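Local coordinates for PpBBE-like 1 D396N (Physcomitrella patens subsp. patens, PDB 6EO5), which is a variant of a berberine bridge enzyme-like flavoprotein of the VAO family that oxidises cellobiose with a bi-covalently held FAD, at residues A[31-34]-A[35-39]; A[98-101]-A[102-105]; A[157-160]-A[161-165]; A[258-261]-A[262-266]; A[300-303]-A[304-308]. All coordinates share one frame; numbering follows the deposited sequence.

Contact 1: residues A[31-34]-A[35-39]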
loop_
_atom_site.group_PDB
_atom_site.type_symbol
_atom_site.label_atom_id
_atom_site.label_comp_id
_atom_site.label_asym_id
_atom_site.label_seq_id
_atom_site.Cartn_x
_atom_site.Cartn_y
_atom_site.Cartn_z
ATOM N N SER A 31 -29.430 -6.847 -4.052
ATOM C CA SER A 31 -28.922 -5.532 -3.692
ATOM C C SER A 31 -27.696 -5.620 -2.789
ATOM O O SER A 31 -26.884 -4.687 -2.766
ATOM C CB SER A 31 -30.016 -4.718 -3.003
ATOM O OG SER A 31 -30.217 -5.179 -1.678
ATOM N N GLU A 32 -27.554 -6.711 -2.029
ATOM C CA GLU A 32 -26.349 -6.903 -1.225
ATOM C C GLU A 32 -25.133 -7.070 -2.121
ATOM O O GLU A 32 -24.081 -6.465 -1.882
ATOM C CB GLU A 32 -26.493 -8.121 -0.307
ATOM C CG GLU A 32 -27.696 -8.107 0.622
ATOM C CD GLU A 32 -28.989 -8.426 -0.105
ATOM O OE1 GLU A 32 -28.974 -9.307 -1.010
ATOM O OE2 GLU A 32 -30.011 -7.775 0.219
ATOM N N TYR A 33 -25.267 -7.900 -3.160
ATOM C CA TYR A 33 -24.198 -8.098 -4.130
ATOM C C TYR A 33 -23.849 -6.796 -4.840
ATOM O O TYR A 33 -22.669 -6.501 -5.070
ATOM C CB TYR A 33 -24.625 -9.180 -5.125
ATOM C CG TYR A 33 -23.716 -9.451 -6.303
ATOM C CD1 TYR A 33 -23.846 -8.736 -7.490
ATOM C CD2 TYR A 33 -22.771 -10.468 -6.254
ATOM C CE1 TYR A 33 -23.036 -9.008 -8.586
ATOM C CE2 TYR A 33 -21.953 -10.751 -7.348
ATOM C CZ TYR A 33 -22.095 -10.019 -8.509
ATOM O OH TYR A 33 -21.291 -10.293 -9.596
ATOM N N SER A 34 -24.860 -5.993 -5.181
ATOM C CA SER A 34 -24.599 -4.728 -5.857
ATOM C C SER A 34 -23.748 -3.792 -5.001
ATOM O O SER A 34 -22.748 -3.238 -5.474
ATOM C CB SER A 34 -25.912 -4.060 -6.232
ATOM O OG SER A 34 -25.694 -2.683 -6.440
ATOM N N THR A 35 -24.125 -3.594 -3.735
ATOM C CA THR A 35 -23.320 -2.706 -2.905
ATOM C C THR A 35 -21.985 -3.337 -2.518
ATOM O O THR A 35 -21.032 -2.608 -2.220
ATOM C CB THR A 35 -24.090 -2.272 -1.649
ATOM O OG1 THR A 35 -24.128 -3.347 -0.712
ATOM C CG2 THR A 35 -25.515 -1.855 -1.994
ATOM N N ALA A 36 -21.884 -4.665 -2.534
ATOM C CA ALA A 36 -20.608 -5.294 -2.227
ATOM C C ALA A 36 -19.579 -5.070 -3.326
ATOM O O ALA A 36 -18.379 -5.228 -3.077
ATOM C CB ALA A 36 -20.794 -6.793 -1.985
ATOM N N ARG A 37 -20.017 -4.702 -4.533
ATOM C CA ARG A 37 -19.090 -4.502 -5.638
ATOM C C ARG A 37 -18.232 -3.255 -5.480
ATOM O O ARG A 37 -17.308 -3.061 -6.280
ATOM C CB ARG A 37 -19.856 -4.425 -6.947
ATOM C CG ARG A 37 -20.651 -5.663 -7.230
ATOM C CD ARG A 37 -21.389 -5.548 -8.536
ATOM N NE ARG A 37 -20.480 -5.648 -9.668
ATOM C CZ ARG A 37 -20.878 -5.858 -10.913
ATOM N NH1 ARG A 37 -22.173 -5.994 -11.166
ATOM N NH2 ARG A 37 -19.988 -5.943 -11.899
ATOM N N LEU A 38 -18.512 -2.417 -4.484
ATOM C CA LEU A 38 -17.753 -1.194 -4.285
ATOM C C LEU A 38 -16.266 -1.495 -4.191
ATOM O O LEU A 38 -15.846 -2.394 -3.460
ATOM C CB LEU A 38 -18.225 -0.484 -3.017
ATOM C CG LEU A 38 -17.657 0.916 -2.760
ATOM C CD1 LEU A 38 -18.297 1.944 -3.683
ATOM C CD2 LEU A 38 -17.802 1.316 -1.284
ATOM N N ALA A 39 -15.479 -0.749 -4.957
ATOM C CA ALA A 39 -14.032 -0.856 -4.963
ATOM C C ALA A 39 -13.467 0.550 -5.103
ATOM O O ALA A 39 -14.134 1.460 -5.609
ATOM C CB ALA A 39 -13.522 -1.756 -6.102
#
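Glu32 O is gripped twice from the following turn: Ala36 N donates to it at 2.9 Å, and the hydroxyl Thr35 OG1 adds a weak bond. Both bonds lie within helix 31-36, the threonine hydroxyl folding back on a carbonyl of the preceding turn. The torsion of Thr35 makes the second bond possible, since OG1 stands between its own backbone N and carbonyl carbon (chi1 75°). Thr35 N itself runs almost straight to Ser31 O at 3.1 Å. Arg37 N bonds to the carbonyl three residues back, Ser34 O at 3.2 Å, and only weakly to Tyr33 O four residues back.

The side-chain part pairs Tyr33 with Arg37. The ring and the guanidinium are tilted 57° apart, and the aliphatic portion of the arginine does the touching. Tyr33 OH is hydrogen-bonded to Pro48 O, while its ring also meets Phe51 of strand 50-53, tying the helix to the neighbouring sheet. The guanidinium reaches Arg45 O through a weak bond from NH2. Were the arginine cut back to an alanine, the tyrosine ring near CE1 would probably be left without this neighbour and Arg45 O without that donor. The nearest side-chain approach of the pair is Arg37 CD to Tyr33 CE1, 3.8 Å.

Contact 2: residues A[98-101]-A[102-105]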
loop_
_atom_site.group_PDB
_atom_site.type_symbol
_atom_site.label_atom_id
_atom_site.label_comp_id
_atom_site.label_asym_id
_atom_site.label_seq_id
_atom_site.Cartn_x
_atom_site.Cartn_y
_atom_site.Cartn_z
ATOM N N ASP A 98 -14.554 -11.556 1.377
ATOM C CA ASP A 98 -14.391 -10.285 2.074
ATOM C C ASP A 98 -14.141 -10.541 3.560
ATOM O O ASP A 98 -14.996 -11.102 4.251
ATOM C CB ASP A 98 -15.628 -9.418 1.857
ATOM C CG ASP A 98 -15.492 -8.032 2.455
ATOM O OD1 ASP A 98 -15.089 -7.900 3.631
ATOM O OD2 ASP A 98 -15.800 -7.061 1.739
ATOM N N MET A 99 -12.977 -10.117 4.052
ATOM C CA MET A 99 -12.525 -10.429 5.400
ATOM C C MET A 99 -12.945 -9.378 6.434
ATOM O O MET A 99 -12.314 -9.275 7.494
ATOM C CB MET A 99 -11.007 -10.605 5.404
ATOM C CG MET A 99 -10.550 -11.779 4.573
ATOM S SD MET A 99 -11.101 -13.345 5.282
ATOM C CE MET A 99 -9.935 -13.520 6.642
ATOM N N GLU A 100 -14.013 -8.628 6.155
ATOM C CA GLU A 100 -14.425 -7.510 6.995
ATOM C C GLU A 100 -14.704 -7.921 8.436
ATOM O O GLU A 100 -14.606 -7.090 9.349
ATOM C CB GLU A 100 -15.666 -6.896 6.372
ATOM C CG GLU A 100 -16.264 -5.709 7.041
ATOM C CD GLU A 100 -17.443 -5.210 6.235
ATOM O OE1 GLU A 100 -18.214 -6.066 5.718
ATOM O OE2 GLU A 100 -17.568 -3.974 6.084
ATOM N N GLY A 101 -15.064 -9.185 8.662
ATOM C CA GLY A 101 -15.411 -9.663 9.982
ATOM C C GLY A 101 -14.253 -10.007 10.884
ATOM O O GLY A 101 -14.469 -10.401 12.032
ATOM N N PHE A 102 -13.019 -9.868 10.413
ATOM C CA PHE A 102 -11.840 -10.211 11.209
ATOM C C PHE A 102 -11.244 -8.920 11.763
ATOM O O PHE A 102 -10.341 -8.326 11.165
ATOM C CB PHE A 102 -10.835 -10.988 10.374
ATOM C CG PHE A 102 -11.239 -12.402 10.117
ATOM C CD1 PHE A 102 -12.311 -12.689 9.290
ATOM C CD2 PHE A 102 -10.542 -13.451 10.696
ATOM C CE1 PHE A 102 -12.690 -14.003 9.047
ATOM C CE2 PHE A 102 -10.910 -14.771 10.458
ATOM C CZ PHE A 102 -11.987 -15.046 9.636
ATOM N N LYS A 103 -11.749 -8.489 12.930
ATOM C CA LYS A 103 -11.306 -7.260 13.579
ATOM C C LYS A 103 -10.724 -7.531 14.964
ATOM O O LYS A 103 -10.788 -6.674 15.851
ATOM C CB LYS A 103 -12.451 -6.252 13.668
ATOM C CG LYS A 103 -13.106 -5.952 12.328
ATOM C CD LYS A 103 -12.733 -4.583 11.789
ATOM C CE LYS A 103 -13.241 -4.401 10.354
ATOM N NZ LYS A 103 -14.479 -3.578 10.225
ATOM N N GLN A 104 -10.139 -8.713 15.163
ATOM C CA GLN A 104 -9.564 -9.029 16.461
ATOM C C GLN A 104 -8.403 -8.087 16.761
ATOM O O GLN A 104 -7.563 -7.817 15.899
ATOM C CB GLN A 104 -9.120 -10.501 16.523
ATOM C CG GLN A 104 -8.072 -10.965 15.521
ATOM C CD GLN A 104 -8.672 -11.567 14.238
ATOM O OE1 GLN A 104 -9.673 -11.073 13.699
ATOM N NE2 GLN A 104 -8.053 -12.638 13.749
ATOM N N PHE A 105 -8.389 -7.542 17.980
ATOM C CA PHE A 105 -7.357 -6.601 18.396
ATOM C C PHE A 105 -6.893 -6.931 19.808
ATOM O O PHE A 105 -7.703 -7.293 20.665
ATOM C CB PHE A 105 -7.864 -5.147 18.331
ATOM C CG PHE A 105 -6.828 -4.127 18.718
ATOM C CD1 PHE A 105 -5.913 -3.657 17.785
ATOM C CD2 PHE A 105 -6.761 -3.643 20.013
ATOM C CE1 PHE A 105 -4.947 -2.720 18.139
ATOM C CE2 PHE A 105 -5.801 -2.701 20.376
ATOM C CZ PHE A 105 -4.892 -2.244 19.445
#
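A type I beta turn from Met99 to Phe102 opens the loop that leaves strand 95-98 in the FAD-binding domain, and the side chain of Met99 lies about 4 Å from the bound FAD. Phe102 N closes the turn on Met99 O at 3.1 Å, and the N-H points well at the oxygen (164°).

The same two residues meet through their side chains. Met99 is bent at both its second and third torsions (chi2 -66°), which curls the thioether back so that its methyl faces the phenylalanine. Met99 CE sits over the centre of the Phe102 ring, 3.6 Å from the centroid, in a CH-pi contact. The sulfur lies farther out and oblique to the ring, with Met99 SD 4.6 Å from the same centroid. Val60 of helix 57-70 and Thr209 of strand 207-217 touch both side chains, so the pair is wedged between a helix and a strand.

Just before the turn, Asp98 OD1 accepts from Glu100 N at 2.8 Å, while its other oxygen forms a salt bridge with Arg77. Farther along the loop the lysine chain folds over the backbone, and Lys103 CE comes to 3.2 Å from Glu100 O. Its ammonium and the glutamate carboxylate carry opposite charges but stay apart, with Lys103 NZ 5.2 Å from Glu100 OE2. Together these features make an Asx turn running into a type I turn, with a Met-aromatic contact between the latter's first and last residues.

Contact 3: residues A[157-160]-A[161-165]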
loop_
_atom_site.group_PDB
_atom_site.type_symbol
_atom_site.label_atom_id
_atom_site.label_comp_id
_atom_site.label_asym_id
_atom_site.label_seq_id
_atom_site.Cartn_x
_atom_site.Cartn_y
_atom_site.Cartn_z
ATOM N N GLY A 157 4.663 4.724 5.077
ATOM C CA GLY A 157 3.923 5.795 5.717
ATOM C C GLY A 157 4.863 6.852 6.265
ATOM O O GLY A 157 6.085 6.742 6.143
ATOM N N PHE A 158 4.276 7.868 6.898
ATOM C CA PHE A 158 5.067 9.000 7.373
ATOM C C PHE A 158 5.828 8.747 8.671
ATOM O O PHE A 158 6.397 9.703 9.209
ATOM C CB PHE A 158 4.187 10.229 7.525
ATOM C CG PHE A 158 3.869 10.858 6.234
ATOM C CD1 PHE A 158 4.869 11.454 5.491
ATOM C CD2 PHE A 158 2.590 10.815 5.730
ATOM C CE1 PHE A 158 4.594 12.026 4.278
ATOM C CE2 PHE A 158 2.305 11.389 4.508
ATOM C CZ PHE A 158 3.309 11.996 3.785
ATOM N N SER A 159 5.895 7.518 9.182
ATOM C CA SER A 159 6.930 7.191 10.159
ATOM C C SER A 159 7.818 6.041 9.696
ATOM O O SER A 159 8.592 5.506 10.504
ATOM C CB SER A 159 6.324 6.885 11.537
ATOM O OG SER A 159 5.444 5.782 11.513
ATOM N N SER A 160 7.765 5.686 8.403
ATOM C CA SER A 160 8.451 4.488 7.916
ATOM C C SER A 160 9.967 4.641 7.897
ATOM O O SER A 160 10.674 3.636 7.984
ATOM C CB SER A 160 7.959 4.114 6.514
ATOM O OG SER A 160 6.694 3.469 6.550
ATOM N N ARG A 161 10.493 5.868 7.769
ATOM C CA ARG A 161 11.946 6.019 7.739
ATOM C C ARG A 161 12.559 5.816 9.119
ATOM O O ARG A 161 13.761 5.560 9.227
ATOM C CB ARG A 161 12.328 7.376 7.130
ATOM C CG ARG A 161 11.908 7.479 5.637
ATOM C CD ARG A 161 12.404 8.735 4.920
ATOM N NE ARG A 161 13.824 8.691 4.552
ATOM C CZ ARG A 161 14.792 9.288 5.247
ATOM N NH1 ARG A 161 14.485 9.967 6.345
ATOM N NH2 ARG A 161 16.061 9.211 4.851
ATOM N N LYS A 162 11.752 5.873 10.171
ATOM C CA LYS A 162 12.225 5.533 11.498
ATOM C C LYS A 162 11.926 4.077 11.822
ATOM O O LYS A 162 12.826 3.336 12.227
ATOM C CB LYS A 162 11.578 6.460 12.531
ATOM C CG LYS A 162 12.155 6.371 13.922
ATOM C CD LYS A 162 13.591 6.859 13.938
ATOM C CE LYS A 162 14.142 6.905 15.358
ATOM N NZ LYS A 162 15.627 6.846 15.337
ATOM N N PHE A 163 10.677 3.653 11.606
ATOM C CA PHE A 163 10.161 2.385 12.118
ATOM C C PHE A 163 10.106 1.262 11.082
ATOM O O PHE A 163 9.754 0.130 11.448
ATOM C CB PHE A 163 8.749 2.575 12.696
ATOM C CG PHE A 163 8.657 3.615 13.788
ATOM C CD1 PHE A 163 9.700 3.803 14.693
ATOM C CD2 PHE A 163 7.514 4.398 13.913
ATOM C CE1 PHE A 163 9.602 4.749 15.696
ATOM C CE2 PHE A 163 7.407 5.347 14.925
ATOM C CZ PHE A 163 8.452 5.523 15.813
ATOM N N GLY A 164 10.420 1.540 9.811
ATOM C CA GLY A 164 10.375 0.551 8.747
ATOM C C GLY A 164 9.058 0.579 7.993
ATOM O O GLY A 164 8.185 1.423 8.218
ATOM N N LEU A 165 8.927 -0.361 7.057
ATOM C CA LEU A 165 7.660 -0.572 6.367
ATOM C C LEU A 165 6.736 -1.418 7.234
ATOM O O LEU A 165 7.177 -2.124 8.141
ATOM C CB LEU A 165 7.875 -1.270 5.017
ATOM C CG LEU A 165 8.880 -0.668 4.030
ATOM C CD1 LEU A 165 9.219 -1.675 2.945
ATOM C CD2 LEU A 165 8.372 0.637 3.417
#
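Ser160 CB lies 3.2 Å from Gly164 O, against the backbone that leaves the helix, and the side chain then turns to keep hold of that carbonyl. With the hydroxyl set beside its own backbone N and opposite the carbonyl carbon (chi1 -78°), Ser160 OG donates to Gly164 O at 3.0 Å, from above the carbonyl plane. At the same tip Ser160 OG accepts from Gly157 N at 2.8 Å, so one buried hydroxyl joins the chain before the helix to the chain after it. That helix, 160-163, is a single short turn within the FAD-binding domain. It ends at Gly164, whose positive phi would press a side chain against the carbonyl of Phe163. Gly164 N still reaches back to Ser160 O at 2.8 Å. At the other end Ser159 O serves two donors, Phe163 N at 3.0 Å and Lys162 N at 3.2 Å. The side chains of Ser159 and Phe163 also meet, Ser159 OG lying 3.5 Å from Phe163 CD2, oblique to the ring. His216 stacks on the Phe163 ring, and Lys162 NZ makes a salt bridge with Glu252.

Contact 4: residues A[258-261]-A[262-266]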
loop_
_atom_site.group_PDB
_atom_site.type_symbol
_atom_site.label_atom_id
_atom_site.label_comp_id
_atom_site.label_asym_id
_atom_site.label_seq_id
_atom_site.Cartn_x
_atom_site.Cartn_y
_atom_site.Cartn_z
ATOM N N TYR A 258 5.139 16.178 -3.926
ATOM C CA TYR A 258 3.962 16.121 -4.778
ATOM C C TYR A 258 4.088 17.143 -5.902
ATOM O O TYR A 258 4.764 18.164 -5.769
ATOM C CB TYR A 258 2.674 16.361 -3.965
ATOM C CG TYR A 258 1.409 16.507 -4.788
ATOM C CD1 TYR A 258 1.088 17.724 -5.405
ATOM C CD2 TYR A 258 0.516 15.452 -4.928
ATOM C CE1 TYR A 258 -0.058 17.873 -6.166
ATOM C CE2 TYR A 258 -0.650 15.594 -5.691
ATOM C CZ TYR A 258 -0.926 16.809 -6.302
ATOM O OH TYR A 258 -2.067 16.979 -7.054
ATOM N N MET A 259 3.408 16.866 -7.007
ATOM C CA MET A 259 3.536 17.633 -8.235
ATOM C C MET A 259 2.381 17.221 -9.137
ATOM O O MET A 259 2.001 16.051 -9.139
ATOM C CB MET A 259 4.895 17.331 -8.879
ATOM C CG MET A 259 5.208 18.005 -10.171
ATOM S SD MET A 259 6.799 17.425 -10.815
ATOM C CE MET A 259 7.894 17.860 -9.478
ATOM N N ASP A 260 1.801 18.167 -9.870
ATOM C CA ASP A 260 0.719 17.811 -10.780
ATOM C C ASP A 260 0.684 18.816 -11.929
ATOM O O ASP A 260 1.303 19.884 -11.841
ATOM C CB ASP A 260 -0.631 17.705 -10.038
ATOM C CG ASP A 260 -1.235 19.045 -9.652
ATOM O OD1 ASP A 260 -1.115 20.038 -10.405
ATOM O OD2 ASP A 260 -1.879 19.088 -8.581
ATOM N N PRO A 261 0.004 18.484 -13.041
ATOM C CA PRO A 261 0.126 19.307 -14.265
ATOM C C PRO A 261 -0.521 20.679 -14.177
ATOM O O PRO A 261 -0.275 21.508 -15.059
ATOM C CB PRO A 261 -0.556 18.452 -15.342
ATOM C CG PRO A 261 -0.577 17.063 -14.771
ATOM C CD PRO A 261 -0.743 17.241 -13.303
ATOM N N SER A 262 -1.330 20.951 -13.156
ATOM C CA SER A 262 -1.846 22.299 -12.952
ATOM C C SER A 262 -0.803 23.252 -12.385
ATOM O O SER A 262 -1.072 24.451 -12.295
ATOM C CB SER A 262 -3.058 22.269 -12.021
ATOM O OG SER A 262 -2.665 22.152 -10.664
ATOM N N GLY A 263 0.361 22.755 -11.987
ATOM C CA GLY A 263 1.425 23.582 -11.456
ATOM C C GLY A 263 1.631 23.474 -9.957
ATOM O O GLY A 263 2.618 24.023 -9.451
ATOM N N VAL A 264 0.739 22.803 -9.227
ATOM C CA VAL A 264 0.927 22.629 -7.792
ATOM C C VAL A 264 2.128 21.728 -7.536
ATOM O O VAL A 264 2.369 20.759 -8.271
ATOM C CB VAL A 264 -0.349 22.052 -7.158
ATOM C CG1 VAL A 264 -0.154 21.810 -5.667
ATOM C CG2 VAL A 264 -1.521 22.981 -7.404
ATOM N N SER A 265 2.900 22.053 -6.499
ATOM C CA SER A 265 3.926 21.154 -5.981
ATOM C C SER A 265 4.101 21.406 -4.489
ATOM O O SER A 265 3.898 22.526 -4.008
ATOM C CB SER A 265 5.270 21.325 -6.705
ATOM O OG SER A 265 5.820 22.606 -6.462
ATOM N N TRP A 266 4.481 20.360 -3.753
ATOM C CA TRP A 266 4.706 20.550 -2.325
ATOM C C TRP A 266 5.649 19.490 -1.779
ATOM O O TRP A 266 5.868 18.443 -2.390
ATOM C CB TRP A 266 3.389 20.556 -1.530
ATOM C CG TRP A 266 2.632 19.239 -1.402
ATOM C CD1 TRP A 266 3.050 18.089 -0.775
ATOM C CD2 TRP A 266 1.289 18.977 -1.854
ATOM N NE1 TRP A 266 2.063 17.128 -0.838
ATOM C CE2 TRP A 266 0.973 17.651 -1.489
ATOM C CE3 TRP A 266 0.323 19.740 -2.528
ATOM C CZ2 TRP A 266 -0.259 17.074 -1.787
ATOM C CZ3 TRP A 266 -0.901 19.162 -2.815
ATOM C CH2 TRP A 266 -1.177 17.846 -2.448
#
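Backbone bonds set the frame in which Tyr258 and Trp266 face each other, an antiparallel hydrogen-bonded pair near the end of the hairpin of strands 253-259 and 264-271. Tyr258 N donates to Trp266 O at 2.8 Å, and Trp266 N returns a bond to Tyr258 O. Past the non-hydrogen-bonded pair of Met259 and Ser265, Asp260 N binds Val264 O at 3.1 Å. The chain reverses through a type I turn from Asp260 to Gly263, closed by Gly263 N on Asp260 O. Positive phi at the glycine completes the type I turn plus G1 bulge of a classic tight hairpin.

Aromatic packing comes next. The Tyr258 ring and the six-membered ring of Trp266 stack face to face, with centroids 3.8 Å apart and planes only 9° from parallel. Trp266 CG stands between its own N and carbonyl carbon (chi1 70°), which swings the indole across to the neighbouring strand, so that Tyr258 CB lies over the five-membered ring. Val264 CG1 comes within 4.0 Å of Tyr258 CE1, and Lys226 makes a cation-pi contact with the indole.

Polar side chains gather at the turn. Asp260 OD1 accepts from Ser262 OG at 2.6 Å on its syn side and, weakly, from the backbone Ser262 N. The other oxygen, Asp260 OD2, receives Tyr258 OH at 2.6 Å through its anti lone pair. With both oxygens supplied with donors, the carboxylate is likely to be favoured in its charged form, while the tyrosine stacked on Trp266 is also anchored at its hydroxyl.

Contact 5: residues A[300-303]-A[304-308]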
loop_
_atom_site.group_PDB
_atom_site.type_symbol
_atom_site.label_atom_id
_atom_site.label_comp_id
_atom_site.label_asym_id
_atom_site.label_seq_id
_atom_site.Cartn_x
_atom_site.Cartn_y
_atom_site.Cartn_z
ATOM N N LEU A 300 2.055 18.345 17.090
ATOM C CA LEU A 300 0.834 17.571 17.290
ATOM C C LEU A 300 1.158 16.319 18.088
ATOM O O LEU A 300 2.323 15.952 18.246
ATOM C CB LEU A 300 0.207 17.145 15.953
ATOM C CG LEU A 300 -0.108 18.210 14.914
ATOM C CD1 LEU A 300 -0.503 17.562 13.610
ATOM C CD2 LEU A 300 -1.225 19.076 15.447
ATOM N N ASN A 301 0.118 15.643 18.581
ATOM C CA ASN A 301 0.305 14.279 19.046
ATOM C C ASN A 301 0.049 13.329 17.879
ATOM O O ASN A 301 -0.351 13.748 16.785
ATOM C CB ASN A 301 -0.585 13.969 20.253
ATOM C CG ASN A 301 -2.067 13.936 19.923
ATOM O OD1 ASN A 301 -2.495 13.413 18.889
ATOM N ND2 ASN A 301 -2.871 14.476 20.829
ATOM N N TRP A 302 0.243 12.028 18.120
ATOM C CA TRP A 302 0.269 11.082 17.009
ATOM C C TRP A 302 -1.096 10.966 16.327
ATOM O O TRP A 302 -1.186 11.000 15.094
ATOM C CB TRP A 302 0.765 9.713 17.481
ATOM C CG TRP A 302 0.905 8.748 16.335
ATOM C CD1 TRP A 302 0.104 7.665 16.055
ATOM C CD2 TRP A 302 1.873 8.811 15.281
ATOM N NE1 TRP A 302 0.537 7.040 14.908
ATOM C CE2 TRP A 302 1.616 7.724 14.409
ATOM C CE3 TRP A 302 2.936 9.674 14.992
ATOM C CZ2 TRP A 302 2.388 7.477 13.271
ATOM C CZ3 TRP A 302 3.706 9.423 13.861
ATOM C CH2 TRP A 302 3.423 8.335 13.012
ATOM N N ILE A 303 -2.176 10.838 17.108
ATOM C CA ILE A 303 -3.483 10.639 16.486
ATOM C C ILE A 303 -3.956 11.915 15.792
ATOM O O ILE A 303 -4.767 11.850 14.858
ATOM C CB ILE A 303 -4.510 10.112 17.515
ATOM C CG1 ILE A 303 -5.591 9.298 16.805
ATOM C CG2 ILE A 303 -5.122 11.243 18.372
ATOM C CD1 ILE A 303 -5.089 7.945 16.310
ATOM N N GLN A 304 -3.443 13.078 16.209
ATOM C CA GLN A 304 -3.686 14.309 15.462
ATOM C C GLN A 304 -2.933 14.303 14.148
ATOM O O GLN A 304 -3.406 14.865 13.156
ATOM C CB GLN A 304 -3.264 15.526 16.280
ATOM C CG GLN A 304 -4.187 15.880 17.408
ATOM C CD GLN A 304 -3.650 17.039 18.214
ATOM O OE1 GLN A 304 -2.547 16.975 18.759
ATOM N NE2 GLN A 304 -4.415 18.125 18.268
ATOM N N LEU A 305 -1.734 13.714 14.143
ATOM C CA LEU A 305 -0.932 13.670 12.932
ATOM C C LEU A 305 -1.620 12.828 11.864
ATOM O O LEU A 305 -1.674 13.215 10.688
ATOM C CB LEU A 305 0.460 13.120 13.252
ATOM C CG LEU A 305 1.202 12.943 11.930
ATOM C CD1 LEU A 305 1.953 14.214 11.569
ATOM C CD2 LEU A 305 2.085 11.708 11.907
ATOM N N ILE A 306 -2.176 11.682 12.272
ATOM C CA ILE A 306 -2.977 10.854 11.376
ATOM C C ILE A 306 -4.109 11.667 10.765
ATOM O O ILE A 306 -4.414 11.541 9.576
ATOM C CB ILE A 306 -3.510 9.631 12.140
ATOM C CG1 ILE A 306 -2.349 8.873 12.774
ATOM C CG2 ILE A 306 -4.289 8.728 11.217
ATOM C CD1 ILE A 306 -1.415 8.284 11.764
ATOM N N LEU A 307 -4.752 12.519 11.563
ATOM C CA LEU A 307 -5.863 13.292 11.025
ATOM C C LEU A 307 -5.373 14.341 10.041
ATOM O O LEU A 307 -5.978 14.538 8.981
ATOM C CB LEU A 307 -6.650 13.932 12.163
ATOM C CG LEU A 307 -7.467 12.923 12.972
ATOM C CD1 LEU A 307 -7.693 13.399 14.401
ATOM C CD2 LEU A 307 -8.784 12.664 12.263
ATOM N N VAL A 308 -4.277 15.017 10.366
ATOM C CA VAL A 308 -3.804 16.087 9.502
ATOM C C VAL A 308 -3.296 15.514 8.186
ATOM O O VAL A 308 -3.526 16.087 7.111
ATOM C CB VAL A 308 -2.737 16.916 10.236
ATOM C CG1 VAL A 308 -2.085 17.903 9.304
ATOM C CG2 VAL A 308 -3.378 17.646 11.403
#
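Trp302 and the residues one turn on form the densely packed side of the first turn of helix 302-308. Leu305 CD2 and Ile306 CG1 lie over the indole, Leu305 CD2 reaching Trp302 CZ3 at 3.4 Å. The tryptophan has CG opposite its backbone N (chi1 -176°), which lays the ring alongside the helix, and Trp130 of helix 122-133 also touches it. Farther round, Leu300 CD1 meets Val308 CG2 at 3.6 Å.

The partly exposed side is polar and is held by directed hydrogen bonds. Here Asn301, the N-cap, and Gln304 form a capping box. Asn301 OD1 accepts from Gln304 N at 2.9 Å, and in return Gln304 OE1 accepts from Asn301 N at 3.0 Å in an almost straight bond (178°). The two amide planes are turned 43° apart, and Gln304 NE2 donates to Ser314 O. With a glycine here instead of the asparagine, Gln304 N would probably be left without its side-chain acceptor at the helix start. One bond of the box thus satisfies that N-H; the other, with the Ser314 bond of NE2, holds the glutamine amide at both ends, while the tryptophan flank is held mainly by apolar packing.

Overall arrangement
The contacts come one after another along the chain, yet they lie at different distances from the same cofactor. Measured from the side chain named to the bound FAD, contact 2 comes closest, with Met99 at about 4 Å, followed by Leu165 of contact 3 at about 7 Å. Ile306 of contact 5, Leu38 of contact 1 and Tyr258 of contact 4 stand back at about 10, 11 and 12 Å. Contacts 3 and 5 alone touch, where Ser159 CB packs 3.6 Å from Trp302 CH2. Contacts 1 and 2, centres about 18 Å apart, share Arg77, which binds Ala36 O and Asp98. Contact 4 lies across the chain's centre from contact 2, their centres about 38 Å apart.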